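Local coordinates for C381 turret protein (Sulfolobus turreted icosahedral virus, PDB 4IND) that probably builds part of the turrets of an archaeal icosahedral virus, folding as three jelly-roll domains in series and associating as five copies, at residues Phe92-Phe100 / Tyr131-Ala139; Val304-Cys314 / Ser363-Leu371. All coordinates share one frame; numbering follows the deposited sequence.

Contact 1: Phe92-Phe100 / Tyr131-Ala139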
loop_
_atom_site.group_PDB
_atom_site.type_symbol
_atom_site.label_atom_id
_atom_site.label_comp_id
_atom_site.label_asym_id
_atom_site.label_seq_id
_atom_site.Cartn_x
_atom_site.Cartn_y
_atom_site.Cartn_z
ATOM N N PHE A 92 42.318 13.890 -23.088
ATOM C CA PHE A 92 42.721 12.615 -22.487
ATOM C C PHE A 92 41.660 12.189 -21.482
ATOM O O PHE A 92 40.866 13.018 -21.024
ATOM C CB PHE A 92 44.081 12.752 -21.787
ATOM C CG PHE A 92 44.182 13.963 -20.893
ATOM C CD1 PHE A 92 43.643 13.948 -19.615
ATOM C CD2 PHE A 92 44.816 15.119 -21.337
ATOM C CE1 PHE A 92 43.719 15.055 -18.789
ATOM C CE2 PHE A 92 44.897 16.236 -20.525
ATOM C CZ PHE A 92 44.352 16.208 -19.245
ATOM N N SER A 93 41.661 10.909 -21.126
ATOM C CA SER A 93 40.714 10.360 -20.174
ATOM C C SER A 93 41.018 10.892 -18.789
ATOM O O SER A 93 42.176 11.182 -18.469
ATOM C CB SER A 93 40.837 8.831 -20.151
ATOM O OG SER A 93 40.328 8.289 -21.338
ATOM N N VAL A 94 39.984 11.033 -17.978
ATOM C CA VAL A 94 40.151 11.340 -16.566
ATOM C C VAL A 94 39.352 10.328 -15.770
ATOM O O VAL A 94 38.463 9.687 -16.311
ATOM C CB VAL A 94 39.691 12.777 -16.236
ATOM C CG1 VAL A 94 40.490 13.783 -17.080
ATOM C CG2 VAL A 94 38.198 12.945 -16.476
ATOM N N THR A 95 39.682 10.179 -14.491
ATOM C CA THR A 95 38.979 9.220 -13.655
ATOM C C THR A 95 38.308 9.925 -12.485
ATOM O O THR A 95 38.744 10.993 -12.033
ATOM C CB THR A 95 39.897 8.089 -13.158
ATOM O OG1 THR A 95 40.755 8.593 -12.139
ATOM C CG2 THR A 95 40.742 7.531 -14.289
ATOM N N VAL A 96 37.218 9.343 -12.017
ATOM C CA VAL A 96 36.514 9.864 -10.863
ATOM C C VAL A 96 36.295 8.684 -9.929
ATOM O O VAL A 96 36.147 7.541 -10.389
ATOM C CB VAL A 96 35.174 10.490 -11.294
ATOM C CG1 VAL A 96 34.193 10.483 -10.154
ATOM C CG2 VAL A 96 35.387 11.917 -11.824
ATOM N N THR A 97 36.300 8.951 -8.628
ATOM C CA THR A 97 36.076 7.913 -7.630
ATOM C C THR A 97 34.756 8.158 -6.912
ATOM O O THR A 97 34.672 9.035 -6.042
ATOM C CB THR A 97 37.231 7.888 -6.612
ATOM O OG1 THR A 97 38.477 7.711 -7.310
ATOM C CG2 THR A 97 37.046 6.766 -5.593
ATOM N N PRO A 98 33.701 7.389 -7.266
ATOM C CA PRO A 98 32.411 7.673 -6.631
ATOM C C PRO A 98 32.436 7.385 -5.140
ATOM O O PRO A 98 33.203 6.533 -4.684
ATOM C CB PRO A 98 31.425 6.751 -7.391
ATOM C CG PRO A 98 32.257 5.698 -7.974
ATOM C CD PRO A 98 33.587 6.351 -8.304
ATOM N N PHE A 99 31.593 8.098 -4.395
ATOM C CA PHE A 99 31.483 7.953 -2.953
ATOM C C PHE A 99 30.942 6.571 -2.559
ATOM O O PHE A 99 31.574 5.845 -1.795
ATOM C CB PHE A 99 30.572 9.080 -2.437
ATOM C CG PHE A 99 30.463 9.173 -0.934
ATOM C CD1 PHE A 99 31.579 9.461 -0.156
ATOM C CD2 PHE A 99 29.229 9.048 -0.305
ATOM C CE1 PHE A 99 31.472 9.587 1.247
ATOM C CE2 PHE A 99 29.115 9.175 1.092
ATOM C CZ PHE A 99 30.237 9.447 1.862
ATOM N N PHE A 100 29.762 6.226 -3.067
ATOM C CA PHE A 100 29.146 4.927 -2.786
ATOM C C PHE A 100 29.111 4.649 -1.280
ATOM O O PHE A 100 29.175 3.502 -0.859
ATOM C CB PHE A 100 29.938 3.799 -3.489
ATOM C CG PHE A 100 29.726 3.713 -4.995
ATOM C CD1 PHE A 100 28.590 4.219 -5.591
ATOM C CD2 PHE A 100 30.674 3.094 -5.804
ATOM C CE1 PHE A 100 28.400 4.131 -6.955
ATOM C CE2 PHE A 100 30.494 3.004 -7.172
ATOM C CZ PHE A 100 29.360 3.527 -7.752
ATOM N N TYR A 131 30.697 13.195 -0.520
ATOM C CA TYR A 131 32.022 13.688 -0.925
ATOM C C TYR A 131 32.442 13.076 -2.256
ATOM O O TYR A 131 32.427 11.864 -2.414
ATOM C CB TYR A 131 33.053 13.300 0.126
ATOM C CG TYR A 131 34.490 13.702 -0.229
ATOM C CD1 TYR A 131 34.910 15.012 -0.141
ATOM C CD2 TYR A 131 35.413 12.755 -0.625
ATOM C CE1 TYR A 131 36.226 15.370 -0.450
ATOM C CE2 TYR A 131 36.716 13.095 -0.929
ATOM C CZ TYR A 131 37.120 14.403 -0.841
ATOM O OH TYR A 131 38.427 14.755 -1.155
ATOM N N ILE A 132 32.832 13.912 -3.208
ATOM C CA ILE A 132 33.454 13.415 -4.434
ATOM C C ILE A 132 34.417 14.463 -4.991
ATOM O O ILE A 132 34.142 15.662 -4.940
ATOM C CB ILE A 132 32.393 13.005 -5.492
ATOM C CG1 ILE A 132 33.042 12.244 -6.664
ATOM C CG2 ILE A 132 31.617 14.216 -5.986
ATOM C CD1 ILE A 132 32.008 11.661 -7.634
ATOM N N GLN A 133 35.545 14.008 -5.513
ATOM C CA GLN A 133 36.505 14.905 -6.150
ATOM C C GLN A 133 36.314 14.887 -7.656
ATOM O O GLN A 133 35.984 13.850 -8.245
ATOM C CB GLN A 133 37.944 14.505 -5.806
ATOM C CG GLN A 133 38.334 14.721 -4.364
ATOM C CD GLN A 133 39.831 14.560 -4.143
ATOM O OE1 GLN A 133 40.636 14.897 -5.006
ATOM N NE2 GLN A 133 40.205 14.018 -2.995
ATOM N N LEU A 134 36.530 16.042 -8.278
ATOM C CA LEU A 134 36.391 16.196 -9.718
ATOM C C LEU A 134 37.675 16.776 -10.267
ATOM O O LEU A 134 38.117 17.827 -9.811
ATOM C CB LEU A 134 35.210 17.126 -10.032
ATOM C CG LEU A 134 33.861 16.695 -9.446
ATOM C CD1 LEU A 134 32.814 17.791 -9.577
ATOM C CD2 LEU A 134 33.382 15.401 -10.082
ATOM N N PRO A 135 38.283 16.105 -11.258
ATOM C CA PRO A 135 39.582 16.535 -11.802
ATOM C C PRO A 135 39.473 17.726 -12.750
ATOM O O PRO A 135 38.401 17.989 -13.312
ATOM C CB PRO A 135 40.071 15.292 -12.584
ATOM C CG PRO A 135 38.804 14.606 -12.988
ATOM C CD PRO A 135 37.827 14.828 -11.843
ATOM N N PRO A 136 40.587 18.447 -12.933
ATOM C CA PRO A 136 40.687 19.572 -13.869
ATOM C C PRO A 136 40.184 19.226 -15.269
ATOM O O PRO A 136 40.477 18.142 -15.795
ATOM C CB PRO A 136 42.190 19.857 -13.905
ATOM C CG PRO A 136 42.670 19.415 -12.567
ATOM C CD PRO A 136 41.869 18.186 -12.244
ATOM N N GLY A 137 39.440 20.150 -15.878
ATOM C CA GLY A 137 39.001 19.952 -17.249
ATOM C C GLY A 137 37.594 19.380 -17.340
ATOM O O GLY A 137 37.008 19.361 -18.415
ATOM N N LEU A 138 37.049 18.918 -16.219
ATOM C CA LEU A 138 35.661 18.431 -16.221
ATOM C C LEU A 138 34.712 19.620 -16.106
ATOM O O LEU A 138 34.836 20.444 -15.198
ATOM C CB LEU A 138 35.405 17.488 -15.053
ATOM C CG LEU A 138 35.505 15.985 -15.217
ATOM C CD1 LEU A 138 34.756 15.319 -14.058
ATOM C CD2 LEU A 138 34.976 15.509 -16.583
ATOM N N ALA A 139 33.789 19.727 -17.048
ATOM C CA ALA A 139 32.682 20.665 -16.947
ATOM C C ALA A 139 31.561 19.980 -16.151
ATOM O O ALA A 139 31.263 18.804 -16.386
ATOM C CB ALA A 139 32.188 21.003 -18.361
HETATM O O HOH W 1 36.891 11.560 -7.657
HETATM O O HOH W 2 36.279 11.467 -4.893
HETATM O O HOH W 3 34.325 10.165 -3.562
#
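V96 lays its two methyls over different residues of Y131-A139: CG1 meets I132 CD1 at 3.5 Å, and CG2 reaches P135 CD, with the methyls of L134 and L138 farther off. With chi1 at 155°, CG1 stands opposite the backbone N and points to I132, while CG2, opposite the carbonyl carbon, points to P135. V94 repeats the contact two residues earlier, its CB 3.8 Å from P135 CG and its CG2 sliding past L138 CD2. At the other end, F99 CB lies 3.3 Å from Y131 O, and the F99 ring carries Y131 N above one face, displaced toward the rim.

Strands 94-96 and 131-134 run antiparallel (174°), yet their axes stay 7.5 Å apart and no direct hydrogen bond joins the segments. Water fills that role. One water accepts from T97 N and donates to Q133 O; a second accepts from Q133 N, 2.7 Å away, and donates to T97 O; a third donates to both T97 O and Y131 O. T97 O thus receives two water bonds. Within the second segment, Q133 NE2 donates to Y131 OH at 2.7 Å, a bent bond (133°) tilted from the amide plane.

Within this first jelly-roll domain, strand 94-96 pairs directly with 108-110 and strand 130-134 with 67-71, so the waters link the chain just after strand 94-96 to the edge strand 130-134 of another sheet. I132 packs on strand 114-124, Y131 lies against S68 and I70 of strand 67-71, and its ring stacks with Y50 of the second subunit.

Contact 2: Val304-Cys314 / Ser363-Leu371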
loop_
_atom_site.group_PDB
_atom_site.type_symbol
_atom_site.label_atom_id
_atom_site.label_comp_id
_atom_site.label_asym_id
_atom_site.label_seq_id
_atom_site.Cartn_x
_atom_site.Cartn_y
_atom_site.Cartn_z
ATOM N N VAL A 304 7.946 -39.966 7.010
ATOM C CA VAL A 304 9.029 -40.944 7.138
ATOM C C VAL A 304 8.440 -42.339 7.040
ATOM O O VAL A 304 7.459 -42.652 7.717
ATOM C CB VAL A 304 9.799 -40.788 8.462
ATOM C CG1 VAL A 304 10.836 -41.895 8.611
ATOM C CG2 VAL A 304 10.472 -39.412 8.519
ATOM N N SER A 305 9.024 -43.170 6.178
ATOM C CA SER A 305 8.622 -44.558 6.079
ATOM C C SER A 305 9.736 -45.418 6.623
ATOM O O SER A 305 10.910 -45.025 6.602
ATOM C CB SER A 305 8.322 -44.942 4.634
ATOM O OG SER A 305 9.454 -44.729 3.816
ATOM N N GLY A 306 9.365 -46.585 7.128
ATOM C CA GLY A 306 10.337 -47.539 7.624
ATOM C C GLY A 306 10.510 -47.476 9.125
ATOM O O GLY A 306 11.364 -48.162 9.680
ATOM N N LEU A 307 9.710 -46.644 9.788
ATOM C CA LEU A 307 9.757 -46.564 11.246
ATOM C C LEU A 307 9.326 -47.876 11.889
ATOM O O LEU A 307 8.307 -48.445 11.519
ATOM C CB LEU A 307 8.867 -45.437 11.754
ATOM C CG LEU A 307 9.400 -44.030 11.505
ATOM C CD1 LEU A 307 8.466 -42.984 12.103
ATOM C CD2 LEU A 307 10.808 -43.896 12.062
ATOM N N THR A 308 10.117 -48.345 12.850
ATOM C CA THR A 308 9.770 -49.498 13.670
ATOM C C THR A 308 10.123 -49.181 15.112
ATOM O O THR A 308 10.692 -48.127 15.402
ATOM C CB THR A 308 10.538 -50.768 13.244
ATOM O OG1 THR A 308 11.930 -50.618 13.551
ATOM C CG2 THR A 308 10.373 -51.025 11.753
ATOM N N THR A 309 9.799 -50.100 16.009
ATOM C CA THR A 309 10.140 -49.941 17.415
ATOM C C THR A 309 11.652 -49.922 17.616
ATOM O O THR A 309 12.140 -49.560 18.684
ATOM C CB THR A 309 9.510 -51.051 18.273
ATOM O OG1 THR A 309 9.889 -52.329 17.753
ATOM C CG2 THR A 309 7.999 -50.942 18.248
ATOM N N ALA A 310 12.388 -50.299 16.575
ATOM C CA ALA A 310 13.849 -50.253 16.606
ATOM C C ALA A 310 14.395 -48.835 16.428
ATOM O O ALA A 310 15.582 -48.604 16.636
ATOM C CB ALA A 310 14.437 -51.181 15.554
ATOM N N VAL A 311 13.530 -47.896 16.044
ATOM C CA VAL A 311 13.914 -46.490 15.904
ATOM C C VAL A 311 13.501 -45.722 17.153
ATOM O O VAL A 311 12.323 -45.681 17.500
ATOM C CB VAL A 311 13.254 -45.840 14.666
ATOM C CG1 VAL A 311 13.784 -44.411 14.447
ATOM C CG2 VAL A 311 13.486 -46.691 13.434
ATOM N N THR A 312 14.476 -45.117 17.823
ATOM C CA THR A 312 14.244 -44.432 19.093
ATOM C C THR A 312 14.171 -42.919 18.944
ATOM O O THR A 312 13.633 -42.225 19.806
ATOM C CB THR A 312 15.361 -44.749 20.088
ATOM O OG1 THR A 312 16.620 -44.331 19.541
ATOM C CG2 THR A 312 15.408 -46.242 20.379
ATOM N N GLN A 313 14.734 -42.410 17.855
ATOM C CA GLN A 313 14.695 -40.981 17.600
ATOM C C GLN A 313 14.573 -40.704 16.119
ATOM O O GLN A 313 15.256 -41.313 15.304
ATOM C CB GLN A 313 15.940 -40.283 18.152
ATOM C CG GLN A 313 15.978 -38.779 17.846
ATOM C CD GLN A 313 17.258 -38.104 18.318
ATOM O OE1 GLN A 313 18.306 -38.745 18.444
ATOM N NE2 GLN A 313 17.177 -36.801 18.583
ATOM N N CYS A 314 13.695 -39.775 15.779
ATOM C CA CYS A 314 13.539 -39.374 14.398
ATOM C C CYS A 314 12.901 -37.998 14.403
ATOM O O CYS A 314 11.675 -37.878 14.425
ATOM C CB CYS A 314 12.679 -40.395 13.640
ATOM S SG CYS A 314 12.617 -40.106 11.855
ATOM N N SER A 363 22.063 -55.248 13.418
ATOM C CA SER A 363 20.780 -55.187 12.732
ATOM C C SER A 363 20.390 -53.741 12.470
ATOM O O SER A 363 19.787 -53.085 13.321
ATOM C CB SER A 363 19.703 -55.882 13.565
ATOM O OG SER A 363 18.481 -55.950 12.854
ATOM N N SER A 364 20.742 -53.250 11.289
ATOM C CA SER A 364 20.520 -51.852 10.953
ATOM C C SER A 364 19.097 -51.638 10.447
ATOM O O SER A 364 18.464 -52.562 9.943
ATOM C CB SER A 364 21.537 -51.384 9.909
ATOM O OG SER A 364 21.340 -52.051 8.674
ATOM N N VAL A 365 18.599 -50.413 10.605
ATOM C CA VAL A 365 17.278 -50.038 10.118
ATOM C C VAL A 365 17.426 -48.859 9.172
ATOM O O VAL A 365 18.133 -47.892 9.478
ATOM C CB VAL A 365 16.358 -49.598 11.266
ATOM C CG1 VAL A 365 14.923 -49.454 10.774
ATOM C CG2 VAL A 365 16.431 -50.572 12.416
ATOM N N THR A 366 16.759 -48.936 8.026
ATOM C CA THR A 366 16.802 -47.851 7.057
ATOM C C THR A 366 15.448 -47.160 6.990
ATOM O O THR A 366 14.424 -47.792 6.726
ATOM C CB THR A 366 17.203 -48.350 5.648
ATOM O OG1 THR A 366 18.551 -48.833 5.670
ATOM C CG2 THR A 366 17.098 -47.219 4.633
ATOM N N ILE A 367 15.450 -45.860 7.241
ATOM C CA ILE A 367 14.244 -45.058 7.135
ATOM C C ILE A 367 14.389 -44.093 5.978
ATOM O O ILE A 367 15.500 -43.728 5.595
ATOM C CB ILE A 367 13.995 -44.265 8.414
ATOM C CG1 ILE A 367 15.193 -43.368 8.704
ATOM C CG2 ILE A 367 13.753 -45.201 9.589
ATOM C CD1 ILE A 367 14.997 -42.477 9.909
ATOM N N THR A 368 13.263 -43.681 5.418
ATOM C CA THR A 368 13.286 -42.783 4.280
ATOM C C THR A 368 12.408 -41.587 4.554
ATOM O O THR A 368 11.219 -41.741 4.848
ATOM C CB THR A 368 12.824 -43.495 3.007
ATOM O OG1 THR A 368 13.731 -44.566 2.712
ATOM C CG2 THR A 368 12.793 -42.522 1.827
ATOM N N LEU A 369 13.013 -40.401 4.473
ATOM C CA LEU A 369 12.318 -39.153 4.657
ATOM C C LEU A 369 11.886 -38.648 3.287
ATOM O O LEU A 369 12.659 -38.671 2.340
ATOM C CB LEU A 369 13.256 -38.127 5.300
ATOM C CG LEU A 369 12.763 -36.684 5.357
ATOM C CD1 LEU A 369 11.598 -36.585 6.309
ATOM C CD2 LEU A 369 13.891 -35.721 5.769
ATOM N N ILE A 370 10.637 -38.218 3.177
ATOM C CA ILE A 370 10.228 -37.449 2.018
ATOM C C ILE A 370 9.815 -36.071 2.508
ATOM O O ILE A 370 9.304 -35.910 3.627
ATOM C CB ILE A 370 9.101 -38.113 1.211
ATOM C CG1 ILE A 370 7.795 -38.094 1.989
ATOM C CG2 ILE A 370 9.455 -39.541 0.835
ATOM C CD1 ILE A 370 6.734 -38.969 1.362
ATOM N N LEU A 371 10.061 -35.077 1.670
ATOM C CA LEU A 371 9.869 -33.694 2.053
ATOM C C LEU A 371 9.411 -32.920 0.824
ATOM O O LEU A 371 9.926 -33.133 -0.280
ATOM C CB LEU A 371 11.183 -33.146 2.611
ATOM C CG LEU A 371 11.269 -31.664 2.951
ATOM C CD1 LEU A 371 10.293 -31.330 4.067
ATOM C CD2 LEU A 371 12.693 -31.296 3.346
#
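S305 and T368 face each other as an antiparallel hydrogen-bonded pair. S305 N donates to T368 O at 2.9 Å (N-H...O angle 163°), and T368 N donates to S305 O at 3.0 Å and 165°. Each carbonyl also receives a CA-H...O contact, T368 O from V304 CA and S305 O from I367 CA. S305 OG lies alongside T368 CB, while T368 OG1 is hydrogen-bonded to S275 OG; T366 OG1 has T277 OG1, both partners on strand 266-278.

Strands 295-305 and 365-377 are the inner members of a four-stranded sheet of the C-terminal jelly roll, flanked by 346-349 and 266-278. After S305 the chain leaves this sheet through G306-A310 and enters strand 311-319 of the facing sheet. The crossing is shaped by a type I turn from T308 to V311, closed by V311 N to T308 O, and by an ST turn from A310 N to T308 OG1.

The side chains that meet across the sheets here are apolar, apart from the C314 thiol. I367 turns CG2 toward L307 CD2 and V311 CG2; a chi1 of 58° puts CG1 between backbone N and carbonyl carbon, and the chain runs on to CD1, 3.9 Å from C314 SG. V365 sets CG1 by V311 and CG2 3.8 Å from A310 CB. V304 CG2 meets L369 CD1, and F333 packs on V304, L307 and C314.

How the contacts relate
Contact 1 closes before contact 2 opens along the chain, and the two fall in different domains: contact 1 in the first, galactose-binding-like one, contact 2 in the third, nucleoplasmin-like one. Their centres are about 66 Å apart and their nearest atoms about 39 Å, on opposite sides of the chain's centre, and their strands belong to separate sheets. The second galactose-binding-like domain comes between them in sequence. This separation fits an elongated, three-domain turret subunit. The two segments of each contact belong to one domain, though F100 of contact 1 also forms a backbone hydrogen bond with S170 of the second, and each contact touches a neighbouring subunit.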